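L-talarate/Galactarate Dehydratase (Salmonella typhimurium, PDB 2PP0) catalyses the magnesium-dependent dehydration of L-talarate and galactarate to 5-keto-4-deoxy-D-glucarate and also epimerises L-talarate to galactarate. Local coordinates at residues P355-Q360 and L376-S381. Numbering follows the deposited sequence.
Sequences PLFNEQ and LGFTLS
The F357 ring has F378 over one face, CG of F378 standing 4.0 Å above the ring plane toward the rim, while L356 CB of its own segment covers the opposite face. T379 O lies in plane at the edge of the F357 ring. The two phenyl planes are inclined by 39°, and F357 CD1 comes within 3.6 Å of F378 CB. At the F378 edge, in plane, sits the E359 carbonyl oxygen, 3.2 Å from CE1 of F378. Backbone bonds tie the two segments on both sides of F357: S381 N gives to L356 O, and N358 N to T379 O, a single antiparallel bridge with F357 and L380 as its non-hydrogen-bonded pair. E359, bent at chi2 (84°), brings its carboxylate across to T379, where E359 OE1 accepts from T379 N, 2.7 Å away, on its syn side and 20° out of the carboxylate plane. T379 OG1 lies between two acceptors, 2.8 Å from E359 OE2 and 2.9 Å from N358 OD1. S381 is the N-cap of helix 382-386: its OG, bonded also to A384 N, gives a 2.7 Å bond to P355 O. This pairing joins two loops of the C-terminal barrel domain; E332 of helix 331-339 touches both phenylalanines, while L356 and L380 pack on strand 57-69 of the N-terminal domain.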
ATOM      1  N   PRO B 355      15.534  -8.247  25.697  1.00 36.32           N
ATOM      2  CA  PRO B 355      15.568  -9.635  26.171  1.00 35.59           C
ATOM      3  C   PRO B 355      14.546 -10.614  25.583  1.00 35.64           C
ATOM      4  O   PRO B 355      14.666 -11.823  25.774  1.00 35.45           O
ATOM      5  CB  PRO B 355      15.430  -9.486  27.689  1.00 37.12           C
ATOM      6  CG  PRO B 355      14.654  -8.217  27.842  1.00 36.74           C
ATOM      7  CD  PRO B 355      15.274  -7.317  26.812  1.00 35.63           C
ATOM      8  N   LEU B 356      13.547 -10.111  24.866  1.00 34.49           N
ATOM      9  CA  LEU B 356      12.542 -10.998  24.284  1.00 34.36           C
ATOM     10  C   LEU B 356      13.057 -11.697  23.033  1.00 33.41           C
ATOM     11  O   LEU B 356      12.525 -12.729  22.621  1.00 32.32           O
ATOM     12  CB  LEU B 356      11.277 -10.216  23.908  1.00 35.02           C
ATOM     13  CG  LEU B 356      10.383  -9.656  25.013  1.00 35.72           C
ATOM     14  CD1 LEU B 356       9.201  -8.954  24.364  1.00 35.74           C
ATOM     15  CD2 LEU B 356       9.897 -10.778  25.929  1.00 35.08           C
ATOM     16  N   PHE B 357      14.096 -11.130  22.434  1.00 34.54           N
ATOM     17  CA  PHE B 357      14.648 -11.675  21.201  1.00 34.68           C
ATOM     18  C   PHE B 357      16.111 -12.093  21.290  1.00 35.00           C
ATOM     19  O   PHE B 357      16.880 -11.562  22.087  1.00 35.62           O
ATOM     20  CB  PHE B 357      14.478 -10.642  20.089  1.00 35.31           C
ATOM     21  CG  PHE B 357      13.082 -10.092  19.989  1.00 35.17           C
ATOM     22  CD1 PHE B 357      12.033 -10.895  19.558  1.00 36.17           C
ATOM     23  CD2 PHE B 357      12.815  -8.776  20.349  1.00 36.31           C
ATOM     24  CE1 PHE B 357      10.733 -10.397  19.486  1.00 37.63           C
ATOM     25  CE2 PHE B 357      11.519  -8.266  20.282  1.00 35.85           C
ATOM     26  CZ  PHE B 357      10.477  -9.079  19.849  1.00 36.32           C
ATOM     27  N   ASN B 358      16.486 -13.047  20.449  1.00 34.67           N
ATOM     28  CA  ASN B 358      17.853 -13.541  20.412  1.00 36.15           C
ATOM     29  C   ASN B 358      18.779 -12.547  19.723  1.00 36.78           C
ATOM     30  O   ASN B 358      19.970 -12.478  20.038  1.00 37.92           O
ATOM     31  CB  ASN B 358      17.895 -14.881  19.677  1.00 34.80           C
ATOM     32  CG  ASN B 358      17.247 -15.993  20.469  1.00 35.70           C
ATOM     33  OD1 ASN B 358      16.588 -16.868  19.912  1.00 38.63           O
ATOM     34  ND2 ASN B 358      17.442 -15.970  21.780  1.00 31.56           N
ATOM     35  N   GLU B 359      18.224 -11.770  18.795  1.00 35.45           N
ATOM     36  CA  GLU B 359      19.000 -10.794  18.036  1.00 34.98           C
ATOM     37  C   GLU B 359      18.813  -9.358  18.529  1.00 36.47           C
ATOM     38  O   GLU B 359      17.759  -9.003  19.054  1.00 35.89           O
ATOM     39  CB  GLU B 359      18.616 -10.876  16.555  1.00 34.80           C
ATOM     40  CG  GLU B 359      18.608 -12.296  15.982  1.00 35.70           C
ATOM     41  CD  GLU B 359      17.304 -13.043  16.231  1.00 37.75           C
ATOM     42  OE1 GLU B 359      16.462 -12.554  17.015  1.00 37.18           O
ATOM     43  OE2 GLU B 359      17.121 -14.128  15.642  1.00 38.82           O
ATOM     44  N   GLN B 360      19.842  -8.537  18.351  1.00 35.48           N
ATOM     45  CA  GLN B 360      19.799  -7.139  18.763  1.00 36.90           C
ATOM     46  C   GLN B 360      20.088  -6.256  17.550  1.00 37.67           C
ATOM     47  O   GLN B 360      20.834  -6.654  16.656  1.00 36.92           O
ATOM     48  CB  GLN B 360      20.844  -6.869  19.852  1.00 37.25           C
ATOM     49  CG  GLN B 360      20.702  -7.726  21.114  1.00 39.66           C
ATOM     50  CD  GLN B 360      19.328  -7.612  21.761  1.00 42.57           C
ATOM     51  OE1 GLN B 360      18.796  -6.511  21.930  1.00 42.87           O
ATOM     52  NE2 GLN B 360      18.753  -8.751  22.138  1.00 42.28           N
ATOM     53  N   LEU B 376      10.837  -9.663  10.243  1.00 26.95           N
ATOM     54  CA  LEU B 376      11.148  -8.678  11.270  1.00 28.60           C
ATOM     55  C   LEU B 376      12.618  -8.801  11.656  1.00 28.31           C
ATOM     56  O   LEU B 376      13.226  -7.846  12.131  1.00 28.34           O
ATOM     57  CB  LEU B 376      10.263  -8.892  12.506  1.00 28.08           C
ATOM     58  CG  LEU B 376       8.765  -8.700  12.265  1.00 27.39           C
ATOM     59  CD1 LEU B 376       7.965  -9.093  13.512  1.00 28.13           C
ATOM     60  CD2 LEU B 376       8.515  -7.245  11.892  1.00 29.00           C
ATOM     61  N   GLY B 377      13.184  -9.988  11.450  1.00 30.01           N
ATOM     62  CA  GLY B 377      14.582 -10.210  11.779  1.00 31.21           C
ATOM     63  C   GLY B 377      14.834 -10.534  13.242  1.00 34.00           C
ATOM     64  O   GLY B 377      15.900 -10.232  13.779  1.00 34.80           O
ATOM     65  N   PHE B 378      13.855 -11.154  13.890  1.00 34.47           N
ATOM     66  CA  PHE B 378      13.988 -11.502  15.301  1.00 36.15           C
ATOM     67  C   PHE B 378      13.404 -12.873  15.584  1.00 34.02           C
ATOM     68  O   PHE B 378      12.426 -13.275  14.957  1.00 34.46           O
ATOM     69  CB  PHE B 378      13.257 -10.470  16.176  1.00 38.83           C
ATOM     70  CG  PHE B 378      13.915  -9.110  16.214  1.00 43.06           C
ATOM     71  CD1 PHE B 378      15.075  -8.900  16.955  1.00 45.23           C
ATOM     72  CD2 PHE B 378      13.358  -8.034  15.528  1.00 44.61           C
ATOM     73  CE1 PHE B 378      15.670  -7.640  17.016  1.00 46.86           C
ATOM     74  CE2 PHE B 378      13.944  -6.766  15.582  1.00 45.90           C
ATOM     75  CZ  PHE B 378      15.102  -6.569  16.328  1.00 46.86           C
ATOM     76  N   THR B 379      14.012 -13.596  16.522  1.00 33.35           N
ATOM     77  CA  THR B 379      13.506 -14.905  16.924  1.00 33.54           C
ATOM     78  C   THR B 379      13.266 -14.826  18.430  1.00 32.34           C
ATOM     79  O   THR B 379      14.013 -14.163  19.146  1.00 32.68           O
ATOM     80  CB  THR B 379      14.505 -16.047  16.628  1.00 34.37           C
ATOM     81  OG1 THR B 379      15.718 -15.826  17.357  1.00 36.74           O
ATOM     82  CG2 THR B 379      14.807 -16.119  15.138  1.00 34.69           C
ATOM     83  N   LEU B 380      12.214 -15.479  18.901  1.00 32.99           N
ATOM     84  CA  LEU B 380      11.879 -15.466  20.322  1.00 33.69           C
ATOM     85  C   LEU B 380      12.942 -16.157  21.168  1.00 34.33           C
ATOM     86  O   LEU B 380      13.339 -17.289  20.886  1.00 35.13           O
ATOM     87  CB  LEU B 380      10.526 -16.139  20.546  1.00 33.09           C
ATOM     88  CG  LEU B 380       9.325 -15.413  19.933  1.00 33.78           C
ATOM     89  CD1 LEU B 380       8.075 -16.269  20.077  1.00 32.58           C
ATOM     90  CD2 LEU B 380       9.141 -14.060  20.616  1.00 34.28           C
ATOM     91  N   SER B 381      13.396 -15.462  22.205  1.00 34.16           N
ATOM     92  CA  SER B 381      14.419 -15.973  23.109  1.00 34.75           C
ATOM     93  C   SER B 381      13.819 -16.917  24.139  1.00 37.05           C
ATOM     94  O   SER B 381      12.598 -17.035  24.253  1.00 35.54           O
ATOM     95  CB  SER B 381      15.062 -14.821  23.859  1.00 34.79           C
ATOM     96  OG  SER B 381      14.142 -14.315  24.811  1.00 33.10           O
TER